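Local atomic coordinates of beta-N-acetylhexosaminidase (Streptomyces plicatus, PDB entry 1JAK), a protein that hydrolyses terminal non-reducing N-acetylhexosamine residues from beta-linked glycosides, probably by the substrate-assisted mechanism of glycoside hydrolase family 20. Residues A362-W367 / N386-I391; T154-W159 / D427-L432; G216-G221 / P274-G279. All blocks are in the same frame, centred on the assembly; numbering follows the deposited sequence.

Contact 1. Residues A362-W367 / N386-I391; sequences ALVQYW and NGTGLI. With IFG ((2R,3R,4S,5R)-2-acetamido-3,4-dihydroxy-5-hydroxymethyl-piperidine), chain F.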
ATOM      1  N   ALA A 362       1.453  20.092  -3.560  1.00 11.65           N
ATOM      2  CA  ALA A 362       0.924  18.913  -4.232  1.00 11.59           C
ATOM      3  C   ALA A 362       1.976  17.845  -4.494  1.00 11.10           C
ATOM      4  O   ALA A 362       3.175  18.124  -4.532  1.00 11.51           O
ATOM      5  CB  ALA A 362       0.275  19.321  -5.549  1.00 11.39           C
ATOM      6  N   LEU A 363       1.511  16.608  -4.651  1.00 10.28           N
ATOM      7  CA  LEU A 363       2.380  15.486  -4.977  1.00 10.30           C
ATOM      8  C   LEU A 363       1.789  14.861  -6.233  1.00  9.53           C
ATOM      9  O   LEU A 363       0.574  14.892  -6.422  1.00  9.56           O
ATOM     10  CB  LEU A 363       2.382  14.418  -3.878  1.00 11.15           C
ATOM     11  CG  LEU A 363       3.043  14.686  -2.529  1.00 12.72           C
ATOM     12  CD1 LEU A 363       2.127  15.535  -1.667  1.00 15.25           C
ATOM     13  CD2 LEU A 363       3.317  13.353  -1.842  1.00 14.89           C
ATOM     14  N   VAL A 364       2.636  14.324  -7.101  1.00  9.36           N
ATOM     15  CA  VAL A 364       2.130  13.653  -8.291  1.00  8.73           C
ATOM     16  C   VAL A 364       2.664  12.234  -8.300  1.00  8.46           C
ATOM     17  O   VAL A 364       3.792  11.976  -7.873  1.00  8.65           O
ATOM     18  CB  VAL A 364       2.517  14.373  -9.609  1.00  9.79           C
ATOM     19  CG1 VAL A 364       1.804  15.717  -9.681  1.00 10.19           C
ATOM     20  CG2 VAL A 364       4.025  14.544  -9.709  1.00 10.85           C
ATOM     21  N   GLN A 365       1.833  11.309  -8.762  1.00  7.52           N
ATOM     22  CA  GLN A 365       2.208   9.905  -8.807  1.00  6.21           C
ATOM     23  C   GLN A 365       2.575   9.509 -10.231  1.00  7.62           C
ATOM     24  O   GLN A 365       1.716   9.440 -11.110  1.00  8.03           O
ATOM     25  CB  GLN A 365       1.053   9.039  -8.300  1.00  6.81           C
ATOM     26  CG  GLN A 365       1.456   7.599  -8.031  1.00  7.69           C
ATOM     27  CD  GLN A 365       0.338   6.775  -7.422  1.00  7.63           C
ATOM     28  OE1 GLN A 365      -0.649   7.314  -6.910  1.00  7.14           O
ATOM     29  NE2 GLN A 365       0.496   5.457  -7.463  1.00  6.50           N
ATOM     30  N   TYR A 366       3.860   9.247 -10.439  1.00  6.50           N
ATOM     31  CA  TYR A 366       4.378   8.877 -11.750  1.00  7.76           C
ATOM     32  C   TYR A 366       4.186   7.400 -12.071  1.00  7.87           C
ATOM     33  O   TYR A 366       4.741   6.530 -11.388  1.00  7.26           O
ATOM     34  CB  TYR A 366       5.867   9.203 -11.824  1.00  8.21           C
ATOM     35  CG  TYR A 366       6.465   8.938 -13.179  1.00  9.64           C
ATOM     36  CD1 TYR A 366       6.225   9.805 -14.246  1.00  9.85           C
ATOM     37  CD2 TYR A 366       7.253   7.812 -13.406  1.00  8.49           C
ATOM     38  CE1 TYR A 366       6.758   9.558 -15.504  1.00  9.91           C
ATOM     39  CE2 TYR A 366       7.793   7.553 -14.664  1.00 10.20           C
ATOM     40  CZ  TYR A 366       7.540   8.433 -15.708  1.00  9.36           C
ATOM     41  OH  TYR A 366       8.070   8.190 -16.953  1.00  9.60           O
ATOM     42  N   TRP A 367       3.416   7.120 -13.116  1.00  6.82           N
ATOM     43  CA  TRP A 367       3.175   5.742 -13.521  1.00  6.64           C
ATOM     44  C   TRP A 367       3.690   5.473 -14.937  1.00  7.94           C
ATOM     45  O   TRP A 367       3.203   4.576 -15.633  1.00  6.88           O
ATOM     46  CB  TRP A 367       1.680   5.399 -13.411  1.00  6.15           C
ATOM     47  CG  TRP A 367       0.749   6.269 -14.214  1.00  6.24           C
ATOM     48  CD1 TRP A 367       0.444   7.583 -13.989  1.00  5.78           C
ATOM     49  CD2 TRP A 367      -0.036   5.863 -15.341  1.00  5.99           C
ATOM     50  NE1 TRP A 367      -0.487   8.018 -14.906  1.00  6.27           N
ATOM     51  CE2 TRP A 367      -0.798   6.982 -15.748  1.00  5.67           C
ATOM     52  CE3 TRP A 367      -0.173   4.660 -16.047  1.00  6.38           C
ATOM     53  CZ2 TRP A 367      -1.687   6.935 -16.831  1.00  6.50           C
ATOM     54  CZ3 TRP A 367      -1.060   4.611 -17.125  1.00  8.83           C
ATOM     55  CH2 TRP A 367      -1.804   5.745 -17.505  1.00  7.80           C
ATOM     56  N   ASN A 386      10.184  22.179  -9.423  1.00 13.50           N
ATOM     57  CA  ASN A 386       9.347  23.263  -8.921  1.00 13.40           C
ATOM     58  C   ASN A 386       8.777  23.027  -7.524  1.00 14.27           C
ATOM     59  O   ASN A 386       7.973  23.824  -7.037  1.00 15.59           O
ATOM     60  CB  ASN A 386       8.204  23.554  -9.898  1.00 13.25           C
ATOM     61  CG  ASN A 386       8.690  24.193 -11.191  1.00 13.70           C
ATOM     62  OD1 ASN A 386       9.696  24.902 -11.201  1.00 12.53           O
ATOM     63  ND2 ASN A 386       7.967  23.959 -12.280  1.00 13.09           N
ATOM     64  N   GLY A 387       9.184  21.933  -6.889  1.00 14.31           N
ATOM     65  CA  GLY A 387       8.715  21.651  -5.542  1.00 14.82           C
ATOM     66  C   GLY A 387       7.632  20.597  -5.399  1.00 14.08           C
ATOM     67  O   GLY A 387       7.213  20.290  -4.281  1.00 14.32           O
ATOM     68  N   THR A 388       7.163  20.047  -6.513  1.00 12.47           N
ATOM     69  CA  THR A 388       6.128  19.019  -6.451  1.00 11.14           C
ATOM     70  C   THR A 388       6.754  17.705  -6.001  1.00 10.76           C
ATOM     71  O   THR A 388       7.781  17.287  -6.533  1.00 10.44           O
ATOM     72  CB  THR A 388       5.458  18.809  -7.828  1.00  9.77           C
ATOM     73  OG1 THR A 388       4.860  20.036  -8.259  1.00  9.64           O
ATOM     74  CG2 THR A 388       4.377  17.732  -7.740  1.00  9.42           C
ATOM     75  N   GLY A 389       6.141  17.057  -5.013  1.00 10.36           N
ATOM     76  CA  GLY A 389       6.668  15.794  -4.532  1.00 11.09           C
ATOM     77  C   GLY A 389       6.380  14.685  -5.525  1.00 10.35           C
ATOM     78  O   GLY A 389       5.339  14.692  -6.177  1.00 10.95           O
ATOM     79  N   LEU A 390       7.296  13.730  -5.642  1.00  9.32           N
ATOM     80  CA  LEU A 390       7.129  12.624  -6.577  1.00 10.98           C
ATOM     81  C   LEU A 390       6.926  11.272  -5.910  1.00 10.11           C
ATOM     82  O   LEU A 390       7.695  10.882  -5.035  1.00 11.05           O
ATOM     83  CB  LEU A 390       8.347  12.529  -7.495  1.00 12.92           C
ATOM     84  CG  LEU A 390       8.293  13.174  -8.878  1.00 17.11           C
ATOM     85  CD1 LEU A 390       7.735  14.578  -8.805  1.00 19.88           C
ATOM     86  CD2 LEU A 390       9.696  13.161  -9.468  1.00 15.87           C
ATOM     87  N   ILE A 391       5.881  10.567  -6.334  1.00  9.06           N
ATOM     88  CA  ILE A 391       5.587   9.225  -5.838  1.00  8.22           C
ATOM     89  C   ILE A 391       5.841   8.349  -7.058  1.00  7.88           C
ATOM     90  O   ILE A 391       5.185   8.517  -8.087  1.00  9.25           O
ATOM     91  CB  ILE A 391       4.114   9.080  -5.422  1.00  8.19           C
ATOM     92  CG1 ILE A 391       3.817   9.981  -4.220  1.00  7.55           C
ATOM     93  CG2 ILE A 391       3.812   7.623  -5.097  1.00  7.45           C
ATOM     94  CD1 ILE A 391       2.337  10.223  -3.998  1.00  8.90           C
TER
HETATM   95  N1  IFG F 601      -4.141   2.619 -16.320  1.00  7.82           N
HETATM   96  C2  IFG F 601      -5.268   3.168 -15.523  1.00  7.93           C
HETATM   97  C3  IFG F 601      -5.860   2.200 -14.420  1.00  7.19           C
HETATM   98  C4  IFG F 601      -5.930   0.723 -14.861  1.00  7.77           C
HETATM   99  C5  IFG F 601      -4.553   0.306 -15.381  1.00  7.32           C
HETATM  100  C6  IFG F 601      -4.429  -1.151 -15.815  1.00  7.71           C
HETATM  101  C7  IFG F 601      -3.694   4.479 -14.159  1.00  7.39           C
HETATM  102  C8  IFG F 601      -3.195   5.706 -13.440  1.00  6.95           C
HETATM  103  C9  IFG F 601      -4.077   1.168 -16.558  1.00  6.67           C
HETATM  104  N2  IFG F 601      -4.850   4.437 -14.886  1.00  6.65           N
HETATM  105  O7  IFG F 601      -2.992   3.480 -14.080  1.00  6.85           O
HETATM  106  O3  IFG F 601      -7.158   2.647 -14.051  1.00  6.78           O
HETATM  107  O4  IFG F 601      -6.883   0.606 -15.917  1.00  9.48           O
HETATM  108  O6  IFG F 601      -3.073  -1.584 -15.793  1.00  6.35           O
HETATM  109  O   HOH W   1       4.919  19.394  -2.780  1.00 16.46           O
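Ala362 O is gripped from two sources: Gly389 N donates to it over 3.2 Å, and a water donates to it over 2.8 Å. The same water donates to Gly387 O (2.9 Å), so it bridges the residue just before strand 363-366 to the Schellman motif that ends helix 374-385. The two strands are consecutive parallel strands of the catalytic (beta/alpha)8 barrel, joined by that helix in a beta-alpha-beta crossover. Their short axes diverge by 30°. Pairing runs from Leu363 with Gly389 to Gln365 with Ile391, and its shortest bond, Tyr366 N to Ile391 O (2.8 Å), closes it.

The two faces of the pairing differ. Leu363, Gln365 and Ile391 share one: Leu363 CD2 meets Ile391 CD1 at 3.9 Å, while the CG2 branch of Ile391 lies against CG of Gln365, whose amide OE1 accepts from His315. Gly389 belongs to this face too, and a CB modelled there would stand only 3.2 Å from Leu363 CG. On the other face Val364 CG2 meets Leu390 CD1 at 3.8 Å, and Thr388, just before the strand, crosses Val364 at about a right angle; Thr388 and Leu390 pack on Ala383 and Ala384 of helix 374-385.

Beyond Tyr366 the chain enters the inhibitor pocket. The Trp367 side chain takes the position between backbone N and carbonyl carbon (chi1 58°), its ring edge against Gln365 O, and NE1 is hydrogen-bonded to Gln352 OE1. Over the centre of one indole face, 3.5 Å above its plane, sits the acetamide methyl C8 of IFG.

Contact 2. Residues T154-W159 / D427-L432; sequences TPRYAW and DPAGYL. With SO4 (sulfate ion), chain B.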
ATOM      1  N   THR A 154      15.684   2.084  10.095  1.00 10.41           N
ATOM      2  CA  THR A 154      14.945   3.317   9.828  1.00 10.60           C
ATOM      3  C   THR A 154      14.629   3.324   8.331  1.00 10.36           C
ATOM      4  O   THR A 154      15.359   2.729   7.542  1.00 11.70           O
ATOM      5  CB  THR A 154      15.770   4.577  10.166  1.00 12.24           C
ATOM      6  OG1 THR A 154      17.026   4.518   9.480  1.00 14.86           O
ATOM      7  CG2 THR A 154      16.001   4.680  11.675  1.00 13.95           C
ATOM      8  N   PRO A 155      13.539   3.995   7.923  1.00 11.33           N
ATOM      9  CA  PRO A 155      13.141   4.058   6.509  1.00 11.50           C
ATOM     10  C   PRO A 155      13.842   5.103   5.640  1.00 11.07           C
ATOM     11  O   PRO A 155      14.172   6.196   6.096  1.00 11.39           O
ATOM     12  CB  PRO A 155      11.645   4.319   6.597  1.00 10.59           C
ATOM     13  CG  PRO A 155      11.568   5.245   7.769  1.00 12.00           C
ATOM     14  CD  PRO A 155      12.492   4.578   8.781  1.00 11.24           C
ATOM     15  N   ARG A 156      14.040   4.753   4.374  1.00 10.28           N
ATOM     16  CA  ARG A 156      14.674   5.640   3.404  1.00 11.51           C
ATOM     17  C   ARG A 156      13.689   6.708   2.932  1.00 11.96           C
ATOM     18  O   ARG A 156      14.033   7.891   2.843  1.00 12.14           O
ATOM     19  CB  ARG A 156      15.162   4.825   2.204  1.00 10.57           C
ATOM     20  CG  ARG A 156      15.817   5.652   1.105  1.00 10.26           C
ATOM     21  CD  ARG A 156      16.203   4.780  -0.074  1.00 10.95           C
ATOM     22  NE  ARG A 156      16.943   5.538  -1.082  1.00 12.32           N
ATOM     23  CZ  ARG A 156      17.335   5.046  -2.253  1.00 13.18           C
ATOM     24  NH1 ARG A 156      17.059   3.791  -2.583  1.00 12.01           N
ATOM     25  NH2 ARG A 156      18.024   5.812  -3.091  1.00 14.61           N
ATOM     26  N   TYR A 157      12.462   6.279   2.633  1.00 10.63           N
ATOM     27  CA  TYR A 157      11.401   7.169   2.158  1.00  9.82           C
ATOM     28  C   TYR A 157      10.193   7.149   3.086  1.00  9.90           C
ATOM     29  O   TYR A 157       9.894   6.124   3.697  1.00  9.50           O
ATOM     30  CB  TYR A 157      10.945   6.746   0.759  1.00  8.95           C
ATOM     31  CG  TYR A 157      11.987   6.934  -0.313  1.00  9.50           C
ATOM     32  CD1 TYR A 157      12.348   8.210  -0.742  1.00 10.52           C
ATOM     33  CD2 TYR A 157      12.613   5.835  -0.904  1.00  8.58           C
ATOM     34  CE1 TYR A 157      13.307   8.389  -1.735  1.00 11.28           C
ATOM     35  CE2 TYR A 157      13.576   6.005  -1.899  1.00 10.24           C
ATOM     36  CZ  TYR A 157      13.914   7.285  -2.307  1.00 10.84           C
ATOM     37  OH  TYR A 157      14.860   7.460  -3.291  1.00 10.98           O
ATOM     38  N   ALA A 158       9.494   8.279   3.166  1.00  9.63           N
ATOM     39  CA  ALA A 158       8.314   8.401   4.016  1.00 10.35           C
ATOM     40  C   ALA A 158       7.031   7.973   3.310  1.00 10.27           C
ATOM     41  O   ALA A 158       6.020   7.717   3.964  1.00 10.52           O
ATOM     42  CB  ALA A 158       8.176   9.833   4.520  1.00 11.96           C
ATOM     43  N   TRP A 159       7.058   7.916   1.981  1.00  9.95           N
ATOM     44  CA  TRP A 159       5.878   7.493   1.232  1.00  9.08           C
ATOM     45  C   TRP A 159       6.110   6.079   0.711  1.00  8.26           C
ATOM     46  O   TRP A 159       6.802   5.879  -0.280  1.00  8.56           O
ATOM     47  CB  TRP A 159       5.594   8.449   0.062  1.00  8.82           C
ATOM     48  CG  TRP A 159       4.260   8.191  -0.584  1.00  8.00           C
ATOM     49  CD1 TRP A 159       3.918   7.123  -1.368  1.00  7.74           C
ATOM     50  CD2 TRP A 159       3.068   8.975  -0.436  1.00  7.53           C
ATOM     51  NE1 TRP A 159       2.590   7.190  -1.711  1.00  8.84           N
ATOM     52  CE2 TRP A 159       2.042   8.316  -1.152  1.00  7.37           C
ATOM     53  CE3 TRP A 159       2.766  10.169   0.235  1.00  8.57           C
ATOM     54  CZ2 TRP A 159       0.733   8.811  -1.216  1.00  8.42           C
ATOM     55  CZ3 TRP A 159       1.464  10.662   0.174  1.00  8.93           C
ATOM     56  CH2 TRP A 159       0.464   9.981  -0.549  1.00  8.37           C
ATOM     57  N   ASP A 427      16.506   1.959  -8.754  1.00 11.80           N
ATOM     58  CA  ASP A 427      16.753   2.882  -7.648  1.00 12.79           C
ATOM     59  C   ASP A 427      15.877   4.126  -7.785  1.00 11.79           C
ATOM     60  O   ASP A 427      16.043   4.907  -8.722  1.00 12.11           O
ATOM     61  CB  ASP A 427      18.238   3.277  -7.656  1.00 14.10           C
ATOM     62  CG  ASP A 427      18.612   4.231  -6.531  1.00 16.22           C
ATOM     63  OD1 ASP A 427      17.733   4.631  -5.741  1.00 13.93           O
ATOM     64  OD2 ASP A 427      19.809   4.583  -6.443  1.00 19.36           O
ATOM     65  N   PRO A 428      14.930   4.326  -6.851  1.00 11.16           N
ATOM     66  CA  PRO A 428      14.047   5.497  -6.912  1.00 10.00           C
ATOM     67  C   PRO A 428      14.777   6.839  -7.027  1.00 11.63           C
ATOM     68  O   PRO A 428      14.294   7.759  -7.685  1.00 11.31           O
ATOM     69  CB  PRO A 428      13.249   5.394  -5.615  1.00 10.68           C
ATOM     70  CG  PRO A 428      13.155   3.912  -5.397  1.00  9.93           C
ATOM     71  CD  PRO A 428      14.555   3.442  -5.730  1.00 11.25           C
ATOM     72  N   ALA A 429      15.942   6.940  -6.391  1.00 11.72           N
ATOM     73  CA  ALA A 429      16.720   8.178  -6.395  1.00 13.37           C
ATOM     74  C   ALA A 429      17.282   8.606  -7.747  1.00 15.24           C
ATOM     75  O   ALA A 429      17.455   9.801  -7.998  1.00 17.46           O
ATOM     76  CB  ALA A 429      17.855   8.074  -5.380  1.00 12.98           C
ATOM     77  N   GLY A 430      17.582   7.644  -8.611  1.00 15.93           N
ATOM     78  CA  GLY A 430      18.126   7.982  -9.917  1.00 18.20           C
ATOM     79  C   GLY A 430      17.296   7.401 -11.043  1.00 19.03           C
ATOM     80  O   GLY A 430      17.802   7.124 -12.131  1.00 22.27           O
ATOM     81  N   TYR A 431      16.006   7.236 -10.781  1.00 15.75           N
ATOM     82  CA  TYR A 431      15.091   6.660 -11.754  1.00 14.35           C
ATOM     83  C   TYR A 431      14.651   7.596 -12.880  1.00 13.61           C
ATOM     84  O   TYR A 431      14.858   7.298 -14.058  1.00 14.61           O
ATOM     85  CB  TYR A 431      13.850   6.128 -11.036  1.00 12.22           C
ATOM     86  CG  TYR A 431      12.809   5.597 -11.989  1.00 10.42           C
ATOM     87  CD1 TYR A 431      12.980   4.368 -12.621  1.00 10.53           C
ATOM     88  CD2 TYR A 431      11.683   6.355 -12.308  1.00 11.45           C
ATOM     89  CE1 TYR A 431      12.055   3.904 -13.552  1.00 10.02           C
ATOM     90  CE2 TYR A 431      10.756   5.903 -13.238  1.00 10.88           C
ATOM     91  CZ  TYR A 431      10.951   4.680 -13.857  1.00 10.32           C
ATOM     92  OH  TYR A 431      10.050   4.245 -14.796  1.00 11.32           O
ATOM     93  N   LEU A 432      14.030   8.715 -12.522  1.00 13.67           N
ATOM     94  CA  LEU A 432      13.547   9.663 -13.523  1.00 14.06           C
ATOM     95  C   LEU A 432      14.650  10.643 -13.911  1.00 14.56           C
ATOM     96  O   LEU A 432      15.108  11.435 -13.089  1.00 12.81           O
ATOM     97  CB  LEU A 432      12.336  10.427 -12.979  1.00 13.92           C
ATOM     98  CG  LEU A 432      11.521  11.240 -13.987  1.00 14.05           C
ATOM     99  CD1 LEU A 432      10.873  10.296 -14.998  1.00 14.45           C
ATOM    100  CD2 LEU A 432      10.456  12.045 -13.259  1.00 15.86           C
TER
HETATM  101  S   SO4 B 605      18.222   9.201  -1.101  1.00 29.32           S
HETATM  102  O1  SO4 B 605      17.583  10.330  -1.806  1.00 29.74           O
HETATM  103  O2  SO4 B 605      19.021   8.410  -2.059  1.00 28.66           O
HETATM  104  O3  SO4 B 605      19.102   9.724  -0.039  1.00 30.20           O
HETATM  105  O4  SO4 B 605      17.181   8.345  -0.495  1.00 27.41           O
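Arg156 and Asp427 form the charged link between these two loops. Arg156 NH2 donates to OD1 of Asp427 over 2.9 Å, on the syn lone pair and tilted 20° from the guanidinium plane; NH1 reaches the same oxygen only weakly (3.3 Å). CG is anti to the backbone N (chi1 179°) and the chain stays extended to NE, carrying the guanidinium across to Asp427. The two flat groups are twisted by 50°, so they do not form a coplanar two-to-two pair.

Backbone hydrogen bonding fixes the acceptor. Ala429 N donates to OD1 over 3.0 Å from above the carboxylate plane, an Asx turn that sets the carboxylate in place for the arginine.

A sulfate ion, probably from the crystallisation liquor, takes another edge of the guanidinium: Arg156 NE donates to its O4 over 2.9 Å, and NH2 to its O2 over 3.0 Å, both nearly straight.

Apolar and face contacts complete the interface. Tyr157 brings CE2 to 3.8 Å from Pro428 CB, and its OH lies over one face of the Arg156 guanidinium, 3.3 Å above the plane and offset toward the rim. The proline itself rests on Leu392 and Val443 of neighbouring barrel strands, and backbone hydrogen bonds join Arg156 to Trp474 and Tyr157 to Gly473. The contact thus ties the lead-in to the first barrel strand, 159-165, to the loop preceding the last, 440-447.

A leucine in place of Arg156 would probably leave the Asp427 carboxylate without its counter-charge and take from Tyr157 OH the flat group it lies over. With two firm N-H donors on OD1, Asp427 is likely to stay ionised, and NH2 is shared between two anionic partners.

Contact 3. Residues G216-G221 / P274-G279; sequences GSTEVG and PPLYTG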
ATOM      1  N   GLY A 216     -22.789   2.386  -7.958  1.00  9.63           N
ATOM      2  CA  GLY A 216     -22.062   1.275  -7.374  1.00  9.92           C
ATOM      3  C   GLY A 216     -22.787  -0.047  -7.555  1.00  9.68           C
ATOM      4  O   GLY A 216     -22.359  -1.064  -7.011  1.00  7.98           O
ATOM      5  N   SER A 217     -23.860  -0.044  -8.343  1.00  9.59           N
ATOM      6  CA  SER A 217     -24.665  -1.250  -8.537  1.00  9.89           C
ATOM      7  C   SER A 217     -24.064  -2.395  -9.348  1.00  9.15           C
ATOM      8  O   SER A 217     -24.630  -3.484  -9.381  1.00 10.21           O
ATOM      9  CB  SER A 217     -26.038  -0.883  -9.115  1.00  9.34           C
ATOM     10  OG  SER A 217     -25.942  -0.393 -10.438  1.00  9.88           O
ATOM     11  N   THR A 218     -22.936  -2.169 -10.011  1.00  7.45           N
ATOM     12  CA  THR A 218     -22.321  -3.255 -10.762  1.00  7.99           C
ATOM     13  C   THR A 218     -20.802  -3.106 -10.773  1.00  8.33           C
ATOM     14  O   THR A 218     -20.246  -2.318 -10.007  1.00  8.24           O
ATOM     15  CB  THR A 218     -22.890  -3.342 -12.213  1.00  8.27           C
ATOM     16  OG1 THR A 218     -22.499  -4.590 -12.805  1.00  9.41           O
ATOM     17  CG2 THR A 218     -22.396  -2.190 -13.069  1.00  9.49           C
ATOM     18  N   GLU A 219     -20.135  -3.880 -11.619  1.00  8.68           N
ATOM     19  CA  GLU A 219     -18.678  -3.846 -11.713  1.00  8.11           C
ATOM     20  C   GLU A 219     -18.274  -4.491 -13.028  1.00  7.79           C
ATOM     21  O   GLU A 219     -19.127  -4.845 -13.846  1.00  8.53           O
ATOM     22  CB  GLU A 219     -18.051  -4.637 -10.554  1.00  8.02           C
ATOM     23  CG  GLU A 219     -18.503  -6.107 -10.501  1.00  9.45           C
ATOM     24  CD  GLU A 219     -17.959  -6.868  -9.302  1.00 10.83           C
ATOM     25  OE1 GLU A 219     -17.612  -6.223  -8.288  1.00 11.13           O
ATOM     26  OE2 GLU A 219     -17.897  -8.119  -9.367  1.00 10.56           O
ATOM     27  N   VAL A 220     -16.971  -4.644 -13.232  1.00  7.75           N
ATOM     28  CA  VAL A 220     -16.484  -5.290 -14.443  1.00  8.30           C
ATOM     29  C   VAL A 220     -17.139  -6.667 -14.541  1.00  8.41           C
ATOM     30  O   VAL A 220     -17.184  -7.419 -13.561  1.00  8.17           O
ATOM     31  CB  VAL A 220     -14.950  -5.470 -14.405  1.00  7.79           C
ATOM     32  CG1 VAL A 220     -14.495  -6.424 -15.518  1.00  7.06           C
ATOM     33  CG2 VAL A 220     -14.274  -4.121 -14.576  1.00  8.17           C
ATOM     34  N   GLY A 221     -17.652  -6.990 -15.722  1.00  8.88           N
ATOM     35  CA  GLY A 221     -18.282  -8.284 -15.919  1.00 10.67           C
ATOM     36  C   GLY A 221     -19.758  -8.323 -15.578  1.00 11.55           C
ATOM     37  O   GLY A 221     -20.417  -9.336 -15.807  1.00 11.89           O
ATOM     38  N   PRO A 274     -24.813   8.024 -19.487  1.00 10.37           N
ATOM     39  CA  PRO A 274     -24.332   6.875 -20.261  1.00 10.47           C
ATOM     40  C   PRO A 274     -24.750   5.628 -19.489  1.00 10.05           C
ATOM     41  O   PRO A 274     -25.128   5.719 -18.322  1.00 10.97           O
ATOM     42  CB  PRO A 274     -22.810   7.047 -20.247  1.00 10.05           C
ATOM     43  CG  PRO A 274     -22.600   8.501 -19.936  1.00 13.41           C
ATOM     44  CD  PRO A 274     -23.686   8.792 -18.935  1.00  9.89           C
ATOM     45  N   PRO A 275     -24.701   4.452 -20.124  1.00 10.29           N
ATOM     46  CA  PRO A 275     -25.094   3.249 -19.383  1.00 10.35           C
ATOM     47  C   PRO A 275     -24.022   2.931 -18.344  1.00 10.90           C
ATOM     48  O   PRO A 275     -22.918   3.480 -18.395  1.00  9.86           O
ATOM     49  CB  PRO A 275     -25.135   2.165 -20.463  1.00 12.22           C
ATOM     50  CG  PRO A 275     -25.285   2.930 -21.756  1.00 11.33           C
ATOM     51  CD  PRO A 275     -24.435   4.147 -21.540  1.00 10.80           C
ATOM     52  N   LEU A 276     -24.349   2.062 -17.393  1.00 10.11           N
ATOM     53  CA  LEU A 276     -23.360   1.640 -16.410  1.00 10.02           C
ATOM     54  C   LEU A 276     -22.343   0.884 -17.260  1.00  9.17           C
ATOM     55  O   LEU A 276     -22.724   0.208 -18.218  1.00 10.15           O
ATOM     56  CB  LEU A 276     -23.999   0.706 -15.381  1.00 10.38           C
ATOM     57  CG  LEU A 276     -24.936   1.400 -14.389  1.00 10.52           C
ATOM     58  CD1 LEU A 276     -25.769   0.367 -13.645  1.00 12.01           C
ATOM     59  CD2 LEU A 276     -24.115   2.232 -13.419  1.00 11.43           C
ATOM     60  N   TYR A 277     -21.062   1.000 -16.926  1.00  8.35           N
ATOM     61  CA  TYR A 277     -20.013   0.343 -17.706  1.00  8.66           C
ATOM     62  C   TYR A 277     -19.464  -0.922 -17.052  1.00  8.56           C
ATOM     63  O   TYR A 277     -19.092  -0.913 -15.878  1.00  9.10           O
ATOM     64  CB  TYR A 277     -18.869   1.330 -17.958  1.00  7.83           C
ATOM     65  CG  TYR A 277     -17.804   0.807 -18.891  1.00  9.06           C
ATOM     66  CD1 TYR A 277     -18.098   0.515 -20.224  1.00  8.46           C
ATOM     67  CD2 TYR A 277     -16.501   0.600 -18.443  1.00  8.48           C
ATOM     68  CE1 TYR A 277     -17.122   0.030 -21.086  1.00  6.99           C
ATOM     69  CE2 TYR A 277     -15.513   0.116 -19.298  1.00  7.36           C
ATOM     70  CZ  TYR A 277     -15.833  -0.167 -20.619  1.00  7.89           C
ATOM     71  OH  TYR A 277     -14.866  -0.659 -21.467  1.00  7.14           O
ATOM     72  N   THR A 278     -19.401  -2.007 -17.821  1.00  9.01           N
ATOM     73  CA  THR A 278     -18.901  -3.275 -17.303  1.00  9.17           C
ATOM     74  C   THR A 278     -17.726  -3.828 -18.112  1.00  8.76           C
ATOM     75  O   THR A 278     -17.298  -4.963 -17.900  1.00  9.34           O
ATOM     76  CB  THR A 278     -20.024  -4.334 -17.265  1.00  9.64           C
ATOM     77  OG1 THR A 278     -20.545  -4.527 -18.587  1.00 10.84           O
ATOM     78  CG2 THR A 278     -21.149  -3.879 -16.335  1.00 10.68           C
ATOM     79  N   GLY A 279     -17.206  -3.018 -19.033  1.00  8.53           N
ATOM     80  CA  GLY A 279     -16.077  -3.441 -19.845  1.00  8.12           C
ATOM     81  C   GLY A 279     -14.752  -3.220 -19.139  1.00  9.05           C
ATOM     82  O   GLY A 279     -14.724  -2.938 -17.938  1.00  8.86           O
TER
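Gly221 N donates to Thr278 O over 3.0 Å in a nearly straight bond (173° at the hydrogen), meeting a lone pair in the carbonyl plane. It is the one hydrogen bond across this contact. Beside it, CA of Val220 approaches the same oxygen at 3.6 Å in a CA-H...O contact.

Methyl groups fill the rest of the first shell. Thr278 turns its CG2 anti to the carbonyl carbon, which places that methyl 3.3 Å from Glu219 O; the side chains of Thr218 and Thr278 cross at about a right angle. Thr218 CG2 also meets Leu276 CB at 4.0 Å, and Leu276 CD1 abuts Ser217 OG at 3.3 Å. At the other end Val220 CG2 lies 3.6 Å from Gly279 O.

The second shell comes partly from the same loops and partly from residues 168-170. Gly279 N stands over the centre of the Tyr277 ring, 3.4 Å above its plane. Ser217 OG bonds to Tyr214 O and Thr218 OG1 to Gly223 O, whereas Glu219 OE1 bonds to Phe170 N and Val220 pairs by backbone with Arg168 of the inhibitor pocket.

The two loops follow barrel strands 190-194 and 246-250, so they belong to the C-terminal rim that carries the active site, the Val220 side chain about 9 Å from IFG. With the threonine and serine hydroxyls of 216-221 bonded within their own loop, the loops are joined by one backbone hydrogen bond and by methyl packing, without any side-chain charge.

In the fold
Contact 2 opens first: residues 154-159 lead from strand 145-153 of the mixed N-terminal sheet into barrel strand 159-165, and the loop closes at 427-432, just before strand 440-447. Nearly the whole barrel lies inside it. Contact 3 (216-221 with 274-279) closes a loop within that span, joining two loops of the active-site rim. Contact 1 (362-367 with 386-391) follows in series, also nested, and closes one beta-alpha-beta unit. Contacts 1 and 2 touch: Trp159 packs on Leu363 and Ile391, and Tyr366 on Tyr431 and Leu432. Contact 3 stands apart, its centre 31 Å from that of contact 1 and 37 Å from that of contact 2.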